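Local coordinates for uncharacterized protein YPL067C (Saccharomyces cerevisiae, PDB 5KCI) that is of unknown function but belongs to the DUF3605 family and has been named HTC1, with a suggested link to histidine triad proteins and amyloid toxicity, at residues Val111-His116 with Arg127-Ala132; Arg141-Ser146 with Glu176-Glu181. One frame throughout, in Å; residues are numbered along the deposited sequence. Where two conformers were deposited one is given.

Contact 1 joins the loop after strand 102-109 to helix 120-135, the next helix in the chain, and is partly buried; contact 2 ties helix 141-146 to the turn leading into helix 180-193 and lies at the surface. Along the chain they come in series, the first closed before the second opens, and helices 120-135 and 141-146 follow one another directly. Their centres are 25 Å apart, and their nearest atoms, about 6 Å apart, do not touch. Strand 149-152, at one edge of the four-stranded antiparallel sheet, is common ground: Trp151 meets Val115, Arg127 and Met130 of contact 1, while Val149 meets Leu143 of contact 2.

Contact 1 of 2, residues Val111-His116 with Arg127-Ala132; sequences VALPVH and RARMNA
Leu113 lays methyl CD2 against the aliphatic start of Arg129, 3.8 Å from Arg129 CG. The two side chains meet at a slant. The other leucine methyl, CD1, faces the end of Met130, with Leu113 CD1 and Met130 CE 4.4 Å apart. Arg129 has CG anti to its backbone N (chi1 -177°), and its guanidinium runs on to the carbonyl oxygen of Ala80. Pro114 then centres an inverse gamma turn, closed by Val115 N bonding Leu113 O at 2.8 Å. Val115 sets CB 4.2 Å from Arg127 CG, while its carbonyl oxygen takes two weak bonds from that arginine, NE to Val115 O at 3.1 Å and NH2 to Val115 O at 3.2 Å. Arg127 gets there because its chain is extended from CG to NE. At the far end, one of two modelled conformers of His116 puts ND1 at the guanidinium edge, 3.6 Å from Arg127 NH2, and NE2 on Val153 O, so this part of the contact is less certain. An alanine in place of Arg127 would probably leave Val115 O without these two donors and open a gap beside Val115 CB. The loop after strand 102-109 thus covers one side of helix 120-135, with Phe81, Trp151 of strand 149-152 and Phe165 of strand 165-172 packed around Leu113, Val115 and Met130.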
ATOM      1  N   VAL A 111       1.364  -6.743  11.409  1.00 32.23           N
ATOM      2  CA  VAL A 111       2.694  -7.322  11.546  1.00 33.83           C
ATOM      3  C   VAL A 111       3.630  -6.532  10.648  1.00 36.80           C
ATOM      4  O   VAL A 111       3.419  -6.436   9.429  1.00 34.73           O
ATOM      5  CB  VAL A 111       2.697  -8.812  11.167  1.00 31.31           C
ATOM      6  CG1 VAL A 111       4.068  -9.421  11.399  1.00 30.01           C
ATOM      7  CG2 VAL A 111       1.645  -9.565  11.955  1.00 39.13           C
ATOM      8  N   ALA A 112       4.654  -5.949  11.245  1.00 32.07           N
ATOM      9  CA  ALA A 112       5.635  -5.247  10.442  1.00 36.28           C
ATOM     10  C   ALA A 112       6.404  -6.247   9.580  1.00 35.57           C
ATOM     11  O   ALA A 112       6.611  -7.404   9.962  1.00 34.07           O
ATOM     12  CB  ALA A 112       6.586  -4.454  11.353  1.00 42.59           C
ATOM     13  N   LEU A 113       6.800  -5.780   8.399  1.00 34.68           N
ATOM     14  CA  LEU A 113       7.702  -6.471   7.493  1.00 33.69           C
ATOM     15  C   LEU A 113       8.940  -5.602   7.301  1.00 40.73           C
ATOM     16  O   LEU A 113       8.828  -4.488   6.753  1.00 36.06           O
ATOM     17  CB  LEU A 113       7.027  -6.754   6.148  1.00 30.10           C
ATOM     18  CG  LEU A 113       5.803  -7.665   6.254  1.00 32.17           C
ATOM     19  CD1 LEU A 113       4.540  -6.830   6.250  1.00 28.44           C
ATOM     20  CD2 LEU A 113       5.792  -8.704   5.135  1.00 43.95           C
ATOM     21  N   PRO A 114      10.210  -6.071   7.766  1.00 44.03           N
ATOM     22  CA  PRO A 114      11.420  -5.209   7.769  1.00 41.77           C
ATOM     23  C   PRO A 114      12.064  -5.055   6.394  1.00 43.12           C
ATOM     24  O   PRO A 114      13.236  -5.392   6.167  1.00 37.93           O
ATOM     25  CB  PRO A 114      12.344  -5.945   8.751  1.00 42.56           C
ATOM     26  CG  PRO A 114      11.542  -7.043   9.400  1.00 43.62           C
ATOM     27  CD  PRO A 114      10.416  -7.344   8.483  1.00 49.89           C
ATOM     28  N   VAL A 115      11.312  -4.490   5.448  1.00 40.01           N
ATOM     29  CA  VAL A 115      11.735  -4.509   4.051  1.00 36.49           C
ATOM     30  C   VAL A 115      12.918  -3.604   3.725  1.00 40.79           C
ATOM     31  O   VAL A 115      13.437  -3.672   2.599  1.00 47.66           O
ATOM     32  CB  VAL A 115      10.543  -4.137   3.139  1.00 36.82           C
ATOM     33  CG1 VAL A 115       9.421  -5.136   3.321  1.00 37.39           C
ATOM     34  CG2 VAL A 115      10.044  -2.714   3.436  1.00 37.08           C
ATOM     35  N   HIS A 116      13.338  -2.731   4.633  1.00 42.50           N
ATOM     36  CA  HIS A 116      14.486  -1.859   4.458  0.64 47.30           C
ATOM     37  C   HIS A 116      15.484  -2.096   5.589  1.00 57.23           C
ATOM     38  O   HIS A 116      16.016  -1.140   6.157  1.00 61.62           O
ATOM     39  CB  HIS A 116      14.070  -0.382   4.429  0.64 46.12           C
ATOM     40  CG  HIS A 116      13.187   0.002   3.271  0.64 31.60           C
ATOM     41  ND1 HIS A 116      13.570  -0.162   1.960  0.64 33.31           N
ATOM     42  CD2 HIS A 116      11.978   0.613   3.232  0.64 29.67           C
ATOM     43  CE1 HIS A 116      12.611   0.277   1.162  0.64 33.90           C
ATOM     44  NE2 HIS A 116      11.634   0.750   1.910  0.64 32.03           N
ATOM     45  N   ARG A 127      10.825  -8.747   1.895  1.00 31.49           N
ATOM     46  CA  ARG A 127      10.343  -8.471   0.539  1.00 34.09           C
ATOM     47  C   ARG A 127       9.717  -9.709  -0.093  1.00 34.96           C
ATOM     48  O   ARG A 127       8.712  -9.600  -0.815  1.00 28.93           O
ATOM     49  CB  ARG A 127      11.480  -7.954  -0.345  1.00 36.55           C
ATOM     50  CG  ARG A 127      11.941  -6.547   0.029  1.00 41.43           C
ATOM     51  CD  ARG A 127      13.196  -6.088  -0.705  1.00 50.45           C
ATOM     52  NE  ARG A 127      13.530  -4.722  -0.280  1.00 61.55           N
ATOM     53  CZ  ARG A 127      14.558  -4.004  -0.716  1.00 73.23           C
ATOM     54  NH1 ARG A 127      15.412  -4.503  -1.602  1.00 84.95           N
ATOM     55  NH2 ARG A 127      14.738  -2.776  -0.241  1.00 72.78           N
ATOM     56  N   ALA A 128      10.318 -10.879   0.130  1.00 29.94           N
ATOM     57  CA  ALA A 128       9.795 -12.112  -0.445  1.00 29.71           C
ATOM     58  C   ALA A 128       8.390 -12.388   0.067  1.00 27.76           C
ATOM     59  O   ALA A 128       7.524 -12.836  -0.697  1.00 31.26           O
ATOM     60  CB  ALA A 128      10.724 -13.293  -0.119  1.00 35.92           C
ATOM     61  N   ARG A 129       8.150 -12.134   1.361  1.00 29.75           N
ATOM     62  CA  ARG A 129       6.816 -12.328   1.928  1.00 32.00           C
ATOM     63  C   ARG A 129       5.793 -11.391   1.304  1.00 27.74           C
ATOM     64  O   ARG A 129       4.678 -11.818   0.950  1.00 28.80           O
ATOM     65  CB  ARG A 129       6.843 -12.120   3.439  1.00 32.50           C
ATOM     66  CG  ARG A 129       5.505 -12.372   4.135  1.00 30.84           C
ATOM     67  CD  ARG A 129       5.108 -13.845   4.106  1.00 30.75           C
ATOM     68  NE  ARG A 129       3.866 -14.086   4.843  1.00 36.22           N
ATOM     69  CZ  ARG A 129       3.155 -15.207   4.783  1.00 34.30           C
ATOM     70  NH1 ARG A 129       3.531 -16.211   3.997  1.00 33.89           N
ATOM     71  NH2 ARG A 129       2.041 -15.321   5.491  1.00 33.17           N
ATOM     72  N   MET A 130       6.139 -10.103   1.170  1.00 23.64           N
ATOM     73  CA  MET A 130       5.216  -9.178   0.514  1.00 27.19           C
ATOM     74  C   MET A 130       4.912  -9.638  -0.906  1.00 27.89           C
ATOM     75  O   MET A 130       3.749  -9.633  -1.357  1.00 24.48           O
ATOM     76  CB  MET A 130       5.813  -7.770   0.494  1.00 28.71           C
ATOM     77  CG  MET A 130       4.926  -6.752  -0.208  1.00 33.39           C
ATOM     78  SD  MET A 130       3.307  -6.550   0.570  1.00 35.02           S
ATOM     79  CE  MET A 130       3.888  -5.778   2.049  1.00 39.61           C
ATOM     80  N   ASN A 131       5.955 -10.008  -1.638  1.00 26.44           N
ATOM     81  CA  ASN A 131       5.763 -10.464  -3.012  1.00 25.57           C
ATOM     82  C   ASN A 131       4.837 -11.671  -3.079  1.00 34.06           C
ATOM     83  O   ASN A 131       3.918 -11.717  -3.916  1.00 30.61           O
ATOM     84  CB  ASN A 131       7.125 -10.751  -3.651  1.00 33.71           C
ATOM     85  CG  ASN A 131       7.830  -9.483  -4.090  1.00 38.95           C
ATOM     86  OD1 ASN A 131       7.191  -8.500  -4.474  1.00 37.28           O
ATOM     87  ND2 ASN A 131       9.148  -9.518  -4.087  1.00 38.04           N
ATOM     88  N   ALA A 132       5.053 -12.661  -2.212  1.00 27.49           N
ATOM     89  CA  ALA A 132       4.204 -13.846  -2.202  1.00 30.62           C
ATOM     90  C   ALA A 132       2.758 -13.483  -1.915  1.00 23.49           C
ATOM     91  O   ALA A 132       1.824 -14.036  -2.536  1.00 26.15           O
ATOM     92  CB  ALA A 132       4.714 -14.841  -1.167  1.00 28.93           C
TER

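Contact 2 of 2, residues Arg141-Ser146 with Glu176-Glu181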
ATOM      1  N   ARG A 141      -4.849 -11.228 -10.650  1.00 28.62           N
ATOM      2  CA  ARG A 141      -4.238 -12.181 -11.577  1.00 39.44           C
ATOM      3  C   ARG A 141      -3.816 -11.540 -12.899  1.00 25.71           C
ATOM      4  O   ARG A 141      -2.655 -11.654 -13.300  1.00 26.84           O
ATOM      5  CB  ARG A 141      -5.204 -13.344 -11.833  1.00 77.56           C
ATOM      6  CG  ARG A 141      -4.772 -14.329 -12.912  1.00115.99           C
ATOM      7  CD  ARG A 141      -5.936 -15.210 -13.350  1.00142.99           C
ATOM      8  NE  ARG A 141      -7.114 -14.426 -13.733  1.00159.11           N
ATOM      9  CZ  ARG A 141      -7.312 -13.895 -14.937  1.00183.72           C
ATOM     10  NH1 ARG A 141      -6.416 -14.052 -15.902  1.00200.05           N
ATOM     11  NH2 ARG A 141      -8.414 -13.198 -15.176  1.00187.08           N
ATOM     12  N   PRO A 142      -4.718 -10.922 -13.657  1.00 29.89           N
ATOM     13  CA  PRO A 142      -4.285 -10.458 -14.986  1.00 27.99           C
ATOM     14  C   PRO A 142      -3.293  -9.318 -14.895  1.00 28.56           C
ATOM     15  O   PRO A 142      -2.363  -9.265 -15.707  1.00 28.42           O
ATOM     16  CB  PRO A 142      -5.591 -10.059 -15.664  1.00 30.18           C
ATOM     17  CG  PRO A 142      -6.478  -9.713 -14.623  1.00 31.02           C
ATOM     18  CD  PRO A 142      -6.118 -10.561 -13.395  1.00 34.09           C
ATOM     19  N   LEU A 143      -3.405  -8.473 -13.859  1.00 32.52           N
ATOM     20  CA  LEU A 143      -2.416  -7.416 -13.631  1.00 26.34           C
ATOM     21  C   LEU A 143      -1.047  -7.991 -13.329  1.00 23.54           C
ATOM     22  O   LEU A 143      -0.028  -7.536 -13.868  1.00 25.05           O
ATOM     23  CB  LEU A 143      -2.867  -6.528 -12.489  1.00 23.22           C
ATOM     24  CG  LEU A 143      -4.181  -5.773 -12.711  1.00 37.24           C
ATOM     25  CD1 LEU A 143      -4.593  -5.026 -11.443  1.00 38.50           C
ATOM     26  CD2 LEU A 143      -4.080  -4.819 -13.856  1.00 54.03           C
ATOM     27  N   LEU A 144      -0.994  -9.000 -12.466  1.00 25.00           N
ATOM     28  CA  LEU A 144       0.296  -9.640 -12.205  1.00 24.91           C
ATOM     29  C   LEU A 144       0.850 -10.223 -13.491  1.00 30.18           C
ATOM     30  O   LEU A 144       2.047 -10.080 -13.781  1.00 27.94           O
ATOM     31  CB  LEU A 144       0.134 -10.738 -11.167  1.00 29.55           C
ATOM     32  CG  LEU A 144      -0.289 -10.217  -9.798  1.00 25.84           C
ATOM     33  CD1 LEU A 144      -0.916 -11.329  -8.969  1.00 28.59           C
ATOM     34  CD2 LEU A 144       0.956  -9.629  -9.099  1.00 30.41           C
ATOM     35  N   SER A 145      -0.015 -10.879 -14.279  1.00 32.70           N
ATOM     36  CA  SER A 145       0.459 -11.498 -15.509  1.00 33.62           C
ATOM     37  C   SER A 145       1.053 -10.444 -16.425  1.00 35.98           C
ATOM     38  O   SER A 145       2.021 -10.720 -17.140  1.00 40.45           O
ATOM     39  CB  SER A 145      -0.673 -12.240 -16.229  1.00 39.88           C
ATOM     40  OG  SER A 145      -1.276 -13.207 -15.402  1.00 52.91           O
ATOM     41  N   SER A 146       0.518  -9.220 -16.366  1.00 28.51           N
ATOM     42  CA  SER A 146       0.978  -8.094 -17.180  1.00 32.25           C
ATOM     43  C   SER A 146       2.182  -7.327 -16.623  1.00 39.62           C
ATOM     44  O   SER A 146       2.680  -6.427 -17.306  1.00 38.33           O
ATOM     45  CB  SER A 146      -0.186  -7.122 -17.357  1.00 35.39           C
ATOM     46  OG  SER A 146      -1.311  -7.758 -17.968  1.00 31.80           O
ATOM     47  N   GLU A 176      -6.017   1.816 -22.798  1.00 31.10           N
ATOM     48  CA  GLU A 176      -6.419   1.054 -23.974  1.00 32.26           C
ATOM     49  C   GLU A 176      -6.937  -0.332 -23.609  1.00 33.83           C
ATOM     50  O   GLU A 176      -7.393  -1.056 -24.498  1.00 36.63           O
ATOM     51  CB  GLU A 176      -5.266   0.973 -24.995  1.00 35.83           C
ATOM     52  CG  GLU A 176      -4.108   0.047 -24.646  1.00 46.35           C
ATOM     53  CD  GLU A 176      -3.102   0.639 -23.642  1.00 52.35           C
ATOM     54  OE1 GLU A 176      -3.357   1.739 -23.086  1.00 39.81           O
ATOM     55  OE2 GLU A 176      -2.044  -0.012 -23.438  1.00 46.02           O
ATOM     56  N   ARG A 177      -6.929  -0.686 -22.324  1.00 32.10           N
ATOM     57  CA  ARG A 177      -7.380  -1.991 -21.862  1.00 34.29           C
ATOM     58  C   ARG A 177      -8.531  -1.927 -20.869  1.00 31.49           C
ATOM     59  O   ARG A 177      -9.349  -2.861 -20.831  1.00 34.13           O
ATOM     60  CB  ARG A 177      -6.206  -2.754 -21.229  1.00 28.12           C
ATOM     61  CG  ARG A 177      -5.215  -3.138 -22.296  1.00 32.22           C
ATOM     62  CD  ARG A 177      -3.847  -3.401 -21.769  1.00 32.59           C
ATOM     63  NE  ARG A 177      -3.805  -4.645 -21.007  1.00 29.00           N
ATOM     64  CZ  ARG A 177      -2.676  -5.215 -20.593  1.00 29.63           C
ATOM     65  NH1 ARG A 177      -1.500  -4.628 -20.824  1.00 27.09           N
ATOM     66  NH2 ARG A 177      -2.725  -6.363 -19.923  1.00 30.30           N
ATOM     67  N   TYR A 178      -8.675  -0.821 -20.143  1.00 29.58           N
ATOM     68  CA  TYR A 178      -9.749  -0.635 -19.176  1.00 33.61           C
ATOM     69  C   TYR A 178     -10.309   0.770 -19.318  1.00 37.23           C
ATOM     70  O   TYR A 178      -9.541   1.736 -19.337  1.00 33.15           O
ATOM     71  CB  TYR A 178      -9.222  -0.827 -17.741  1.00 28.16           C
ATOM     72  CG  TYR A 178      -8.719  -2.210 -17.397  1.00 29.97           C
ATOM     73  CD1 TYR A 178      -9.541  -3.125 -16.749  1.00 31.88           C
ATOM     74  CD2 TYR A 178      -7.404  -2.583 -17.670  1.00 33.99           C
ATOM     75  CE1 TYR A 178      -9.074  -4.402 -16.398  1.00 32.64           C
ATOM     76  CE2 TYR A 178      -6.923  -3.851 -17.335  1.00 30.95           C
ATOM     77  CZ  TYR A 178      -7.766  -4.759 -16.695  1.00 30.63           C
ATOM     78  OH  TYR A 178      -7.313  -6.016 -16.354  1.00 31.62           O
ATOM     79  N   SER A 179     -11.638   0.892 -19.443  1.00 37.86           N
ATOM     80  CA  SER A 179     -12.279   2.189 -19.291  1.00 43.75           C
ATOM     81  C   SER A 179     -12.156   2.665 -17.852  1.00 46.31           C
ATOM     82  O   SER A 179     -12.038   1.868 -16.920  1.00 45.11           O
ATOM     83  CB  SER A 179     -13.763   2.107 -19.633  1.00 45.81           C
ATOM     84  OG  SER A 179     -14.425   1.347 -18.629  1.00 46.33           O
ATOM     85  N   ALA A 180     -12.202   3.985 -17.664  1.00 56.80           N
ATOM     86  CA  ALA A 180     -12.167   4.506 -16.301  1.00 62.02           C
ATOM     87  C   ALA A 180     -13.257   3.860 -15.452  1.00 58.75           C
ATOM     88  O   ALA A 180     -13.040   3.543 -14.279  1.00 46.22           O
ATOM     89  CB  ALA A 180     -12.313   6.027 -16.316  1.00 61.98           C
ATOM     90  N   GLU A 181     -14.427   3.613 -16.046  1.00 50.68           N
ATOM     91  CA  GLU A 181     -15.516   2.995 -15.293  1.00 62.97           C
ATOM     92  C   GLU A 181     -15.191   1.556 -14.915  1.00 48.47           C
ATOM     93  O   GLU A 181     -15.556   1.103 -13.821  1.00 50.70           O
ATOM     94  CB  GLU A 181     -16.815   3.045 -16.101  1.00 87.52           C
ATOM     95  CG  GLU A 181     -17.997   2.398 -15.387  1.00107.65           C
ATOM     96  CD  GLU A 181     -19.275   2.433 -16.210  1.00127.30           C
ATOM     97  OE1 GLU A 181     -19.246   2.969 -17.339  1.00130.38           O
ATOM     98  OE2 GLU A 181     -20.308   1.920 -15.728  1.00135.52           O
TER
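Tyr178, Ser146 and Arg177 carry this small surface contact, in which the turn leading to the N-cap residue Ser179 of helix 180-193 reaches across to the short helix 141-146. Tyr178 has the most area covered. Its ring extends toward the helix, and the hydroxyl does the touching: Tyr178 OH comes within 4.2 Å of Pro142 CG, the tyrosine and proline side chains meeting at about a right angle, and lies 4.3 Å from Leu143 CD2. These are approaches to carbon, loose van der Waals contacts at the end of the tyrosine. Phe173 meets the tyrosine ring edge-to-face, and also touches Leu143.

Arg177 supplies the polar link. Bent at chi3 (71°), its chain brings NH2 to 2.8 Å from Ser146 OG, with an N-H...O angle of 135°; the oxygen sits at the guanidinium edge, somewhat tilted from its plane. The serine is held in place from its own helix. With OG anti to its carbonyl carbon (chi1 -58°), it turns back and donates its hydroxyl proton to the preceding turn, leaving the oxygen to accept from the arginine. Ser146 OG and Ser146 N reach Pro142 O from opposite faces of the carbonyl plane, at 2.9 and 3.0 Å.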